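Local coordinates for protein FAD synthetase (Saccharomyces cerevisiae, PDB 2WSI) that catalyses the transfer of an adenylyl group from ATP to flavin mononucleotide, forming the coenzyme FAD and releasing diphosphate, at residues Y60-L74 / L116-L129. Sequence-based numbering, arbitrary orientation.
Sequences YNGGKDCQVLLLLYL and LENFVLETSERYCL. With FAD (flavin-adenine dinucleotide), chain C; SO4 (sulfate ion), chain B.
Thr-123 OG1 stands in a buried relay: it accepts from Tyr-60 OH at 2.7 Å, in the plane of the tyrosine ring, and donates to Phe-119 O at 2.8 Å. That carbonyl also takes Thr-123 N, from the opposite face of its plane. With CG anti to the backbone N (chi1 -179°), Tyr-60 sends its ring toward helix 114-126, Gly-62 N 3.6 Å above one face and Leu-70 CD2 over the other. Gly-62 has positive phi, and a side chain there would run into Val-120 CG2; Phe-119 CE2 lies 3.3 Å from Gly-62 O. Further along helix 64-87, Gln-67 NE2 donates in its amide plane to Tyr-127 OH (3.2 Å); it also bonds Pro-212 O, and Tyr-127 OH bonds Glu-211 OE1. Leu-70 CD2 packs 3.5 Å from Tyr-127 CD2. Replacing Tyr-127 by an alanine is likely to open a gap beside Leu-70, Leu-71 and Leu-74 and leave Gln-67 NE2 and Glu-211 without their shared hydroxyl. Consistent with the PP-loop of the PAPS reductase family, the turn between strand 56-59 and helix 64-87 carries Asn-61 against the FAD adenine, has sulfate on Lys-64 NZ, and meets helix 114-126; strand 102-106 touches Tyr-60, Val-120 and Leu-129.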
ATOM      1  N   TYR A  60      -7.587   3.307  -0.674  1.00  9.18           N
ATOM      2  CA  TYR A  60      -6.497   3.277   0.285  1.00  9.29           C
ATOM      3  C   TYR A  60      -7.035   2.866   1.658  1.00 14.17           C
ATOM      4  O   TYR A  60      -8.009   3.447   2.143  1.00  8.06           O
ATOM      5  CB  TYR A  60      -5.898   4.672   0.373  1.00  7.75           C
ATOM      6  CG  TYR A  60      -4.727   4.798   1.321  1.00 10.76           C
ATOM      7  CD1 TYR A  60      -3.549   4.084   1.095  1.00  9.56           C
ATOM      8  CD2 TYR A  60      -4.782   5.653   2.429  1.00 12.65           C
ATOM      9  CE1 TYR A  60      -2.466   4.200   1.945  1.00  9.98           C
ATOM     10  CE2 TYR A  60      -3.708   5.776   3.281  1.00  9.21           C
ATOM     11  CZ  TYR A  60      -2.540   5.040   3.036  1.00 12.43           C
ATOM     12  OH  TYR A  60      -1.429   5.128   3.836  1.00  8.53           O
ATOM     13  N   ASN A  61      -6.379   1.905   2.302  1.00 12.57           N
ATOM     14  CA  ASN A  61      -6.800   1.453   3.637  1.00 12.41           C
ATOM     15  C   ASN A  61      -5.615   1.425   4.610  1.00 13.17           C
ATOM     16  O   ASN A  61      -5.722   0.879   5.709  1.00 12.44           O
ATOM     17  CB  ASN A  61      -7.456   0.066   3.583  1.00 13.06           C
ATOM     18  CG  ASN A  61      -6.487  -1.020   3.100  1.00 19.04           C
ATOM     19  OD1 ASN A  61      -5.314  -0.758   2.826  1.00 13.63           O
ATOM     20  ND2 ASN A  61      -6.986  -2.246   2.989  1.00 21.55           N
ATOM     21  N   GLY A  62      -4.507   2.060   4.220  1.00 10.17           N
ATOM     22  CA  GLY A  62      -3.366   2.195   5.114  1.00 10.15           C
ATOM     23  C   GLY A  62      -2.529   0.925   5.252  1.00 10.11           C
ATOM     24  O   GLY A  62      -1.505   0.931   5.944  1.00 11.58           O
ATOM     25  N   GLY A  63      -2.937  -0.160   4.597  1.00  7.35           N
ATOM     26  CA  GLY A  63      -2.149  -1.397   4.673  1.00 10.87           C
ATOM     27  C   GLY A  63      -0.847  -1.302   3.863  1.00 10.89           C
ATOM     28  O   GLY A  63      -0.647  -0.359   3.082  1.00  7.40           O
ATOM     29  N   LYS A  64       0.054  -2.266   4.057  1.00  8.75           N
ATOM     30  CA  LYS A  64       1.364  -2.223   3.415  1.00 12.18           C
ATOM     31  C   LYS A  64       1.220  -2.237   1.892  1.00  9.40           C
ATOM     32  O   LYS A  64       1.954  -1.548   1.214  1.00  8.12           O
ATOM     33  CB  LYS A  64       2.238  -3.400   3.849  1.00 10.48           C
ATOM     34  CG  LYS A  64       1.670  -4.795   3.499  1.00  9.04           C
ATOM     35  CD  LYS A  64       2.542  -5.888   4.218  1.00 10.03           C
ATOM     36  CE  LYS A  64       2.276  -7.302   3.640  1.00 10.61           C
ATOM     37  NZ  LYS A  64       0.820  -7.561   3.658  1.00 11.53           N
ATOM     38  N   ASP A  65       0.290  -3.028   1.366  1.00  6.64           N
ATOM     39  CA  ASP A  65       0.172  -3.187  -0.076  1.00 11.79           C
ATOM     40  C   ASP A  65      -0.323  -1.888  -0.719  1.00 13.26           C
ATOM     41  O   ASP A  65       0.250  -1.407  -1.707  1.00  6.43           O
ATOM     42  CB  ASP A  65      -0.812  -4.294  -0.419  1.00  8.60           C
ATOM     43  CG  ASP A  65      -0.275  -5.701  -0.134  1.00 15.79           C
ATOM     44  OD1 ASP A  65       0.916  -5.856   0.164  1.00 14.80           O
ATOM     45  OD2 ASP A  65      -1.067  -6.663  -0.215  1.00 16.01           O
ATOM     46  N   CYS A  66      -1.397  -1.300  -0.199  1.00  7.20           N
ATOM     47  CA  CYS A  66      -1.851  -0.091  -0.894  1.00 13.02           C
ATOM     48  C   CYS A  66      -0.948   1.104  -0.587  1.00  7.84           C
ATOM     49  O   CYS A  66      -0.847   2.025  -1.409  1.00  9.05           O
ATOM     50  CB  CYS A  66      -3.322   0.217  -0.671  1.00 24.31           C
ATOM     51  SG  CYS A  66      -3.654   0.390   0.946  1.00 31.93           S
ATOM     52  N   GLN A  67      -0.229   1.066   0.528  1.00  9.75           N
ATOM     53  CA  GLN A  67       0.814   2.073   0.772  1.00  7.77           C
ATOM     54  C   GLN A  67       1.984   1.977  -0.231  1.00  9.28           C
ATOM     55  O   GLN A  67       2.455   2.999  -0.751  1.00  6.59           O
ATOM     56  CB  GLN A  67       1.400   1.987   2.177  1.00  7.89           C
ATOM     57  CG  GLN A  67       2.237   3.271   2.455  1.00  9.75           C
ATOM     58  CD  GLN A  67       2.820   3.328   3.835  1.00 14.74           C
ATOM     59  OE1 GLN A  67       2.756   2.360   4.592  1.00  9.44           O
ATOM     60  NE2 GLN A  67       3.429   4.465   4.170  1.00 11.18           N
ATOM     61  N   VAL A  68       2.484   0.768  -0.484  1.00  8.83           N
ATOM     62  CA  VAL A  68       3.532   0.628  -1.491  1.00  5.09           C
ATOM     63  C   VAL A  68       3.011   1.153  -2.818  1.00  8.55           C
ATOM     64  O   VAL A  68       3.695   1.920  -3.501  1.00  6.42           O
ATOM     65  CB  VAL A  68       4.028  -0.837  -1.634  1.00  3.96           C
ATOM     66  CG1 VAL A  68       4.809  -1.009  -2.958  1.00  6.17           C
ATOM     67  CG2 VAL A  68       4.903  -1.190  -0.437  1.00 10.42           C
ATOM     68  N   LEU A  69       1.792   0.750  -3.185  1.00  5.15           N
ATOM     69  CA  LEU A  69       1.201   1.212  -4.438  1.00  7.15           C
ATOM     70  C   LEU A  69       1.049   2.719  -4.478  1.00  7.18           C
ATOM     71  O   LEU A  69       1.353   3.373  -5.482  1.00  6.47           O
ATOM     72  CB  LEU A  69      -0.151   0.548  -4.696  1.00  4.96           C
ATOM     73  CG  LEU A  69      -0.755   0.856  -6.066  1.00  6.44           C
ATOM     74  CD1 LEU A  69       0.284   0.705  -7.196  1.00  9.99           C
ATOM     75  CD2 LEU A  69      -2.017   0.048  -6.324  1.00 11.38           C
ATOM     76  N   LEU A  70       0.597   3.288  -3.369  1.00  5.33           N
ATOM     77  CA  LEU A  70       0.449   4.742  -3.310  1.00  6.13           C
ATOM     78  C   LEU A  70       1.783   5.453  -3.516  1.00  5.01           C
ATOM     79  O   LEU A  70       1.860   6.435  -4.255  1.00  6.32           O
ATOM     80  CB  LEU A  70      -0.172   5.149  -1.957  1.00  5.67           C
ATOM     81  CG  LEU A  70      -0.326   6.662  -1.818  1.00  6.59           C
ATOM     82  CD1 LEU A  70      -1.160   7.239  -2.967  1.00  8.19           C
ATOM     83  CD2 LEU A  70      -0.975   6.999  -0.455  1.00 12.38           C
ATOM     84  N   LEU A  71       2.857   4.954  -2.901  1.00  5.96           N
ATOM     85  CA  LEU A  71       4.177   5.537  -3.144  1.00  8.34           C
ATOM     86  C   LEU A  71       4.554   5.426  -4.624  1.00  6.56           C
ATOM     87  O   LEU A  71       5.017   6.390  -5.205  1.00  6.72           O
ATOM     88  CB  LEU A  71       5.268   4.886  -2.284  1.00  7.30           C
ATOM     89  CG  LEU A  71       5.118   4.939  -0.769  1.00 10.29           C
ATOM     90  CD1 LEU A  71       6.273   4.175  -0.109  1.00 15.80           C
ATOM     91  CD2 LEU A  71       5.053   6.382  -0.265  1.00 11.18           C
ATOM     92  N   LEU A  72       4.348   4.260  -5.238  1.00  7.67           N
ATOM     93  CA  LEU A  72       4.640   4.090  -6.678  1.00  9.19           C
ATOM     94  C   LEU A  72       3.767   4.995  -7.559  1.00  8.41           C
ATOM     95  O   LEU A  72       4.221   5.564  -8.553  1.00  7.01           O
ATOM     96  CB  LEU A  72       4.466   2.619  -7.101  1.00  3.79           C
ATOM     97  CG  LEU A  72       5.425   1.695  -6.353  1.00  7.86           C
ATOM     98  CD1 LEU A  72       5.018   0.251  -6.637  1.00  9.69           C
ATOM     99  CD2 LEU A  72       6.873   1.983  -6.767  1.00 11.07           C
ATOM    100  N   TYR A  73       2.511   5.140  -7.166  1.00  6.47           N
ATOM    101  CA  TYR A  73       1.539   5.921  -7.908  1.00  5.92           C
ATOM    102  C   TYR A  73       1.963   7.392  -7.890  1.00  7.44           C
ATOM    103  O   TYR A  73       1.947   8.070  -8.925  1.00  7.01           O
ATOM    104  CB  TYR A  73       0.182   5.775  -7.220  1.00  6.89           C
ATOM    105  CG  TYR A  73      -1.005   6.298  -8.000  1.00  9.86           C
ATOM    106  CD1 TYR A  73      -1.619   5.494  -8.962  1.00 14.15           C
ATOM    107  CD2 TYR A  73      -1.537   7.548  -7.757  1.00  8.84           C
ATOM    108  CE1 TYR A  73      -2.720   5.917  -9.657  1.00 10.42           C
ATOM    109  CE2 TYR A  73      -2.658   8.013  -8.462  1.00 12.76           C
ATOM    110  CZ  TYR A  73      -3.250   7.171  -9.412  1.00 13.86           C
ATOM    111  OH  TYR A  73      -4.369   7.546 -10.125  1.00 14.68           O
ATOM    112  N   LEU A  74       2.376   7.871  -6.719  1.00  8.13           N
ATOM    113  CA  LEU A  74       2.833   9.258  -6.580  1.00  7.33           C
ATOM    114  C   LEU A  74       4.101   9.477  -7.373  1.00  8.56           C
ATOM    115  O   LEU A  74       4.270  10.511  -8.008  1.00  8.57           O
ATOM    116  CB  LEU A  74       3.071   9.611  -5.094  1.00  6.63           C
ATOM    117  CG  LEU A  74       1.742   9.770  -4.326  1.00  9.05           C
ATOM    118  CD1 LEU A  74       1.961   9.748  -2.833  1.00 11.85           C
ATOM    119  CD2 LEU A  74       1.023  11.043  -4.787  1.00 15.75           C
ATOM    120  N   LEU A 116      -5.199   1.729  12.755  1.00 10.69           N
ATOM    121  CA  LEU A 116      -5.195   1.816  11.290  1.00 14.44           C
ATOM    122  C   LEU A 116      -5.952   3.072  10.858  1.00 12.93           C
ATOM    123  O   LEU A 116      -5.505   3.789   9.988  1.00 12.40           O
ATOM    124  CB  LEU A 116      -5.853   0.577  10.662  1.00 15.04           C
ATOM    125  CG  LEU A 116      -5.808   0.602   9.132  1.00 22.48           C
ATOM    126  CD1 LEU A 116      -4.396   0.312   8.652  1.00 14.42           C
ATOM    127  CD2 LEU A 116      -6.806  -0.351   8.503  1.00 36.44           C
ATOM    128  N   GLU A 117      -7.104   3.322  11.457  1.00 12.68           N
ATOM    129  CA  GLU A 117      -7.836   4.564  11.172  1.00 18.65           C
ATOM    130  C   GLU A 117      -6.933   5.774  11.378  1.00 11.40           C
ATOM    131  O   GLU A 117      -6.881   6.689  10.546  1.00 15.83           O
ATOM    132  CB  GLU A 117      -9.064   4.692  12.085  1.00 19.13           C
ATOM    133  CG  GLU A 117     -10.279   3.887  11.628  1.00 24.78           C
ATOM    134  CD  GLU A 117     -11.330   3.717  12.732  1.00 32.99           C
ATOM    135  OE1 GLU A 117     -10.995   4.026  13.904  1.00 28.66           O
ATOM    136  OE2 GLU A 117     -12.474   3.260  12.438  1.00 29.70           O
ATOM    137  N   ASN A 118      -6.203   5.781  12.477  1.00 11.92           N
ATOM    138  CA  ASN A 118      -5.313   6.906  12.771  1.00 17.21           C
ATOM    139  C   ASN A 118      -4.198   7.036  11.725  1.00 15.15           C
ATOM    140  O   ASN A 118      -3.855   8.133  11.300  1.00 12.18           O
ATOM    141  CB  ASN A 118      -4.711   6.786  14.170  1.00 13.65           C
ATOM    142  CG  ASN A 118      -5.713   7.120  15.270  1.00 21.76           C
ATOM    143  OD1 ASN A 118      -6.673   7.845  15.047  1.00 28.27           O
ATOM    144  ND2 ASN A 118      -5.494   6.577  16.452  1.00 21.13           N
ATOM    145  N   PHE A 119      -3.648   5.900  11.315  1.00  8.88           N
ATOM    146  CA  PHE A 119      -2.631   5.869  10.271  1.00 12.16           C
ATOM    147  C   PHE A 119      -3.166   6.384   8.928  1.00 10.19           C
ATOM    148  O   PHE A 119      -2.464   7.084   8.193  1.00  9.67           O
ATOM    149  CB  PHE A 119      -2.106   4.431  10.094  1.00 11.86           C
ATOM    150  CG  PHE A 119      -0.945   4.343   9.149  1.00 11.07           C
ATOM    151  CD1 PHE A 119       0.295   4.867   9.502  1.00 10.02           C
ATOM    152  CD2 PHE A 119      -1.091   3.755   7.909  1.00 10.46           C
ATOM    153  CE1 PHE A 119       1.363   4.777   8.636  1.00 12.71           C
ATOM    154  CE2 PHE A 119      -0.029   3.681   7.046  1.00 12.17           C
ATOM    155  CZ  PHE A 119       1.196   4.187   7.408  1.00 11.76           C
ATOM    156  N   VAL A 120      -4.398   6.024   8.591  1.00 10.95           N
ATOM    157  CA  VAL A 120      -4.991   6.509   7.342  1.00 12.91           C
ATOM    158  C   VAL A 120      -5.103   8.022   7.350  1.00 15.50           C
ATOM    159  O   VAL A 120      -4.766   8.694   6.371  1.00  8.59           O
ATOM    160  CB  VAL A 120      -6.389   5.888   7.090  1.00  9.49           C
ATOM    161  CG1 VAL A 120      -7.055   6.558   5.920  1.00 13.62           C
ATOM    162  CG2 VAL A 120      -6.251   4.354   6.831  1.00 12.30           C
ATOM    163  N   LEU A 121      -5.592   8.566   8.457  1.00 11.07           N
ATOM    164  CA  LEU A 121      -5.714  10.026   8.600  1.00 13.66           C
ATOM    165  C   LEU A 121      -4.341  10.712   8.525  1.00 14.52           C
ATOM    166  O   LEU A 121      -4.180  11.682   7.805  1.00 12.67           O
ATOM    167  CB  LEU A 121      -6.410  10.381   9.925  1.00 16.12           C
ATOM    168  CG  LEU A 121      -7.852   9.898  10.129  1.00 20.39           C
ATOM    169  CD1 LEU A 121      -8.437  10.511  11.439  1.00 25.24           C
ATOM    170  CD2 LEU A 121      -8.774  10.220   8.970  1.00 27.36           C
ATOM    171  N   GLU A 122      -3.350  10.213   9.265  1.00 11.82           N
ATOM    172  CA  GLU A 122      -2.029  10.830   9.241  1.00 12.61           C
ATOM    173  C   GLU A 122      -1.398  10.753   7.847  1.00 12.77           C
ATOM    174  O   GLU A 122      -0.800  11.718   7.372  1.00 11.39           O
ATOM    175  CB  GLU A 122      -1.073  10.189  10.258  1.00 14.42           C
ATOM    176  CG  GLU A 122      -1.392  10.501  11.722  1.00 23.02           C
ATOM    177  CD  GLU A 122      -1.011  11.936  12.104  1.00 30.54           C
ATOM    178  OE1 GLU A 122      -0.332  12.629  11.302  1.00 22.75           O
ATOM    179  OE2 GLU A 122      -1.398  12.369  13.207  1.00 26.57           O
ATOM    180  N   THR A 123      -1.528   9.615   7.172  1.00  9.09           N
ATOM    181  CA  THR A 123      -0.846   9.493   5.896  1.00  9.35           C
ATOM    182  C   THR A 123      -1.650  10.222   4.821  1.00 12.23           C
ATOM    183  O   THR A 123      -1.093  10.648   3.811  1.00 10.81           O
ATOM    184  CB  THR A 123      -0.515   8.025   5.519  1.00 14.09           C
ATOM    185  OG1 THR A 123      -1.706   7.238   5.492  1.00  9.74           O
ATOM    186  CG2 THR A 123       0.468   7.426   6.507  1.00  9.73           C
ATOM    187  N   SER A 124      -2.956  10.388   5.031  1.00 10.70           N
ATOM    188  CA  SER A 124      -3.746  11.233   4.125  1.00 10.03           C
ATOM    189  C   SER A 124      -3.194  12.659   4.145  1.00 12.91           C
ATOM    190  O   SER A 124      -3.182  13.350   3.135  1.00 10.76           O
ATOM    191  CB  SER A 124      -5.215  11.252   4.541  1.00 14.08           C
ATOM    192  OG  SER A 124      -5.852  10.051   4.134  1.00 20.98           O
ATOM    193  N   GLU A 125      -2.755  13.116   5.316  1.00 15.74           N
ATOM    194  CA  GLU A 125      -2.187  14.453   5.406  1.00 15.02           C
ATOM    195  C   GLU A 125      -0.754  14.493   4.846  1.00 14.67           C
ATOM    196  O   GLU A 125      -0.381  15.457   4.167  1.00 14.80           O
ATOM    197  CB  GLU A 125      -2.249  14.980   6.843  1.00 16.24           C
ATOM    198  CG  GLU A 125      -3.702  15.176   7.321  1.00 25.56           C
ATOM    199  CD  GLU A 125      -4.253  16.582   7.060  1.00 37.48           C
ATOM    200  OE1 GLU A 125      -3.672  17.303   6.215  1.00 28.88           O
ATOM    201  OE2 GLU A 125      -5.265  16.961   7.713  1.00 32.98           O
ATOM    202  N   ARG A 126       0.043  13.460   5.106  1.00  9.43           N
ATOM    203  CA  ARG A 126       1.380  13.396   4.529  1.00 14.76           C
ATOM    204  C   ARG A 126       1.350  13.388   2.985  1.00 11.78           C
ATOM    205  O   ARG A 126       2.156  14.039   2.333  1.00 13.60           O
ATOM    206  CB  ARG A 126       2.100  12.134   5.010  1.00 10.40           C
ATOM    207  CG  ARG A 126       3.600  12.132   4.763  1.00 12.93           C
ATOM    208  CD  ARG A 126       4.263  10.840   5.323  1.00 13.05           C
ATOM    209  NE  ARG A 126       5.669  10.753   4.930  1.00 16.83           N
ATOM    210  CZ  ARG A 126       6.620  11.615   5.295  1.00 22.34           C
ATOM    211  NH1 ARG A 126       6.322  12.649   6.074  1.00 18.60           N
ATOM    212  NH2 ARG A 126       7.878  11.448   4.869  1.00 21.98           N
ATOM    213  N   TYR A 127       0.458  12.610   2.389  1.00  9.23           N
ATOM    214  CA  TYR A 127       0.513  12.437   0.921  1.00 12.89           C
ATOM    215  C   TYR A 127      -0.512  13.335   0.221  1.00 16.07           C
ATOM    216  O   TYR A 127      -0.707  13.226  -0.975  1.00 12.52           O
ATOM    217  CB  TYR A 127       0.270  10.990   0.535  1.00  9.88           C
ATOM    218  CG  TYR A 127       1.233  10.034   1.168  1.00  9.94           C
ATOM    219  CD1 TYR A 127       2.599  10.240   1.079  1.00 13.50           C
ATOM    220  CD2 TYR A 127       0.775   8.928   1.876  1.00  9.26           C
ATOM    221  CE1 TYR A 127       3.497   9.362   1.671  1.00 12.80           C
ATOM    222  CE2 TYR A 127       1.667   8.032   2.459  1.00 12.92           C
ATOM    223  CZ  TYR A 127       3.020   8.259   2.350  1.00 14.11           C
ATOM    224  OH  TYR A 127       3.903   7.386   2.931  1.00 10.79           O
ATOM    225  N   CYS A 128      -1.175  14.197   0.989  1.00 10.95           N
ATOM    226  CA  CYS A 128      -2.104  15.174   0.421  1.00 11.68           C
ATOM    227  C   CYS A 128      -3.216  14.471  -0.359  1.00 12.25           C
ATOM    228  O   CYS A 128      -3.483  14.769  -1.543  1.00 10.33           O
ATOM    229  CB  CYS A 128      -1.353  16.162  -0.504  1.00  9.62           C
ATOM    230  SG  CYS A 128      -2.228  17.723  -0.740  1.00 22.48           S
ATOM    231  N   LEU A 129      -3.863  13.545   0.332  1.00 10.29           N
ATOM    232  CA  LEU A 129      -4.999  12.817  -0.202  1.00  9.57           C
ATOM    233  C   LEU A 129      -6.283  13.543   0.130  1.00 13.57           C
ATOM    234  O   LEU A 129      -6.457  14.024   1.233  1.00 15.89           O
ATOM    235  CB  LEU A 129      -5.076  11.437   0.446  1.00 10.31           C
ATOM    236  CG  LEU A 129      -3.757  10.667   0.385  1.00 12.89           C
ATOM    237  CD1 LEU A 129      -3.947   9.255   0.999  1.00 11.31           C
ATOM    238  CD2 LEU A 129      -3.267  10.602  -1.063  1.00  7.16           C
TER
HETATM  239  PA  FAD C2762      -7.996  -6.691   0.602  1.00 25.11           P
HETATM  240  O1A FAD C2762      -7.694  -6.865   2.066  1.00 25.55           O
HETATM  241  O2A FAD C2762      -9.480  -6.633   0.359  1.00 38.25           O
HETATM  242  O5B FAD C2762      -7.222  -5.435  -0.072  1.00 20.66           O
HETATM  243  C5B FAD C2762      -7.120  -5.385  -1.483  1.00 16.98           C
HETATM  244  C4B FAD C2762      -7.132  -3.917  -1.920  1.00 15.06           C
HETATM  245  O4B FAD C2762      -8.444  -3.423  -1.870  1.00 19.87           O
HETATM  246  C3B FAD C2762      -6.320  -3.042  -0.984  1.00 16.45           C
HETATM  247  O3B FAD C2762      -4.973  -2.970  -1.378  1.00 14.93           O
HETATM  248  C2B FAD C2762      -7.021  -1.703  -1.124  1.00 12.69           C
HETATM  249  O2B FAD C2762      -6.548  -1.013  -2.261  1.00 16.97           O
HETATM  250  C1B FAD C2762      -8.454  -2.107  -1.348  1.00 16.42           C
HETATM  251  N9A FAD C2762      -9.142  -2.117  -0.047  1.00 18.03           N
HETATM  252  C8A FAD C2762      -9.346  -3.175   0.802  1.00 23.63           C
HETATM  253  N7A FAD C2762     -10.045  -2.739   1.886  1.00 14.64           N
HETATM  254  C5A FAD C2762     -10.257  -1.406   1.729  1.00 19.71           C
HETATM  255  C6A FAD C2762     -10.888  -0.459   2.509  1.00 15.26           C
HETATM  256  N6A FAD C2762     -11.467  -0.762   3.686  1.00 15.88           N
HETATM  257  N1A FAD C2762     -10.957   0.821   2.041  1.00 13.01           N
HETATM  258  C2A FAD C2762     -10.408   1.192   0.831  1.00 15.73           C
HETATM  259  N3A FAD C2762      -9.746   0.253   0.075  1.00 15.74           N
HETATM  260  C4A FAD C2762      -9.710  -1.024   0.517  1.00 16.27           C
HETATM  261  N1  FAD C2762     -14.176  -8.846  -6.213  1.00 23.68           N
HETATM  262  C2  FAD C2762     -14.834  -9.483  -7.234  1.00 23.88           C
HETATM  263  O2  FAD C2762     -15.027 -10.698  -7.183  1.00 30.53           O
HETATM  264  N3  FAD C2762     -15.283  -8.767  -8.316  1.00 26.86           N
HETATM  265  C4  FAD C2762     -15.085  -7.405  -8.388  1.00 28.00           C
HETATM  266  O4  FAD C2762     -15.507  -6.826  -9.395  1.00 24.47           O
HETATM  267  C4X FAD C2762     -14.417  -6.749  -7.349  1.00 18.42           C
HETATM  268  N5  FAD C2762     -14.191  -5.376  -7.379  1.00 21.16           N
HETATM  269  C5X FAD C2762     -13.520  -4.748  -6.348  1.00 18.24           C
HETATM  270  C6  FAD C2762     -13.288  -3.372  -6.367  1.00 16.27           C
HETATM  271  C7  FAD C2762     -12.635  -2.759  -5.295  1.00 14.18           C
HETATM  272  C7M FAD C2762     -12.381  -1.279  -5.280  1.00 16.31           C
HETATM  273  C8  FAD C2762     -12.202  -3.529  -4.223  1.00 21.91           C
HETATM  274  C8M FAD C2762     -11.475  -2.891  -3.076  1.00 21.95           C
HETATM  275  C9  FAD C2762     -12.424  -4.894  -4.213  1.00 21.88           C
HETATM  276  C9A FAD C2762     -13.088  -5.505  -5.258  1.00 23.12           C
HETATM  277  N10 FAD C2762     -13.312  -6.867  -5.212  1.00 24.68           N
HETATM  278  C10 FAD C2762     -13.952  -7.488  -6.266  1.00 24.87           C
HETATM  279  C1' FAD C2762     -12.806  -7.668  -4.044  1.00 26.69           C
HETATM  280  C2' FAD C2762     -11.358  -8.141  -4.302  1.00 21.38           C
HETATM  281  O2' FAD C2762     -11.191  -8.789  -5.540  1.00 25.97           O
HETATM  282  C3' FAD C2762     -10.827  -9.055  -3.201  1.00 28.60           C
HETATM  283  O3' FAD C2762     -11.465 -10.305  -3.287  1.00 25.46           O
HETATM  284  C4' FAD C2762     -11.063  -8.446  -1.831  1.00 29.94           C
HETATM  285  O4' FAD C2762     -10.647  -7.097  -1.821  1.00 26.79           O
HETATM  286  C5' FAD C2762     -10.267  -9.201  -0.766  1.00 27.30           C
HETATM  287  O5' FAD C2762      -8.967  -9.467  -1.261  1.00 38.05           O
HETATM  288  P   FAD C2762      -7.675  -9.326  -0.309  1.00 34.15           P
HETATM  289  O1P FAD C2762      -8.027  -9.784   1.087  1.00 31.74           O
HETATM  290  O2P FAD C2762      -6.488 -10.023  -0.934  1.00 31.53           O
HETATM  291  O3P FAD C2762      -7.247  -7.790  -0.268  1.00 31.54           O
HETATM  292  S   SO4 B1305      -2.312  -5.952   4.112  1.00 22.60           S
HETATM  293  O1  SO4 B1305      -3.600  -6.604   4.257  1.00 30.40           O
HETATM  294  O2  SO4 B1305      -2.549  -4.544   3.813  1.00 37.29           O
HETATM  295  O3  SO4 B1305      -1.584  -6.077   5.375  1.00 22.01           O
HETATM  296  O4  SO4 B1305      -1.599  -6.504   2.967  1.00 24.98           O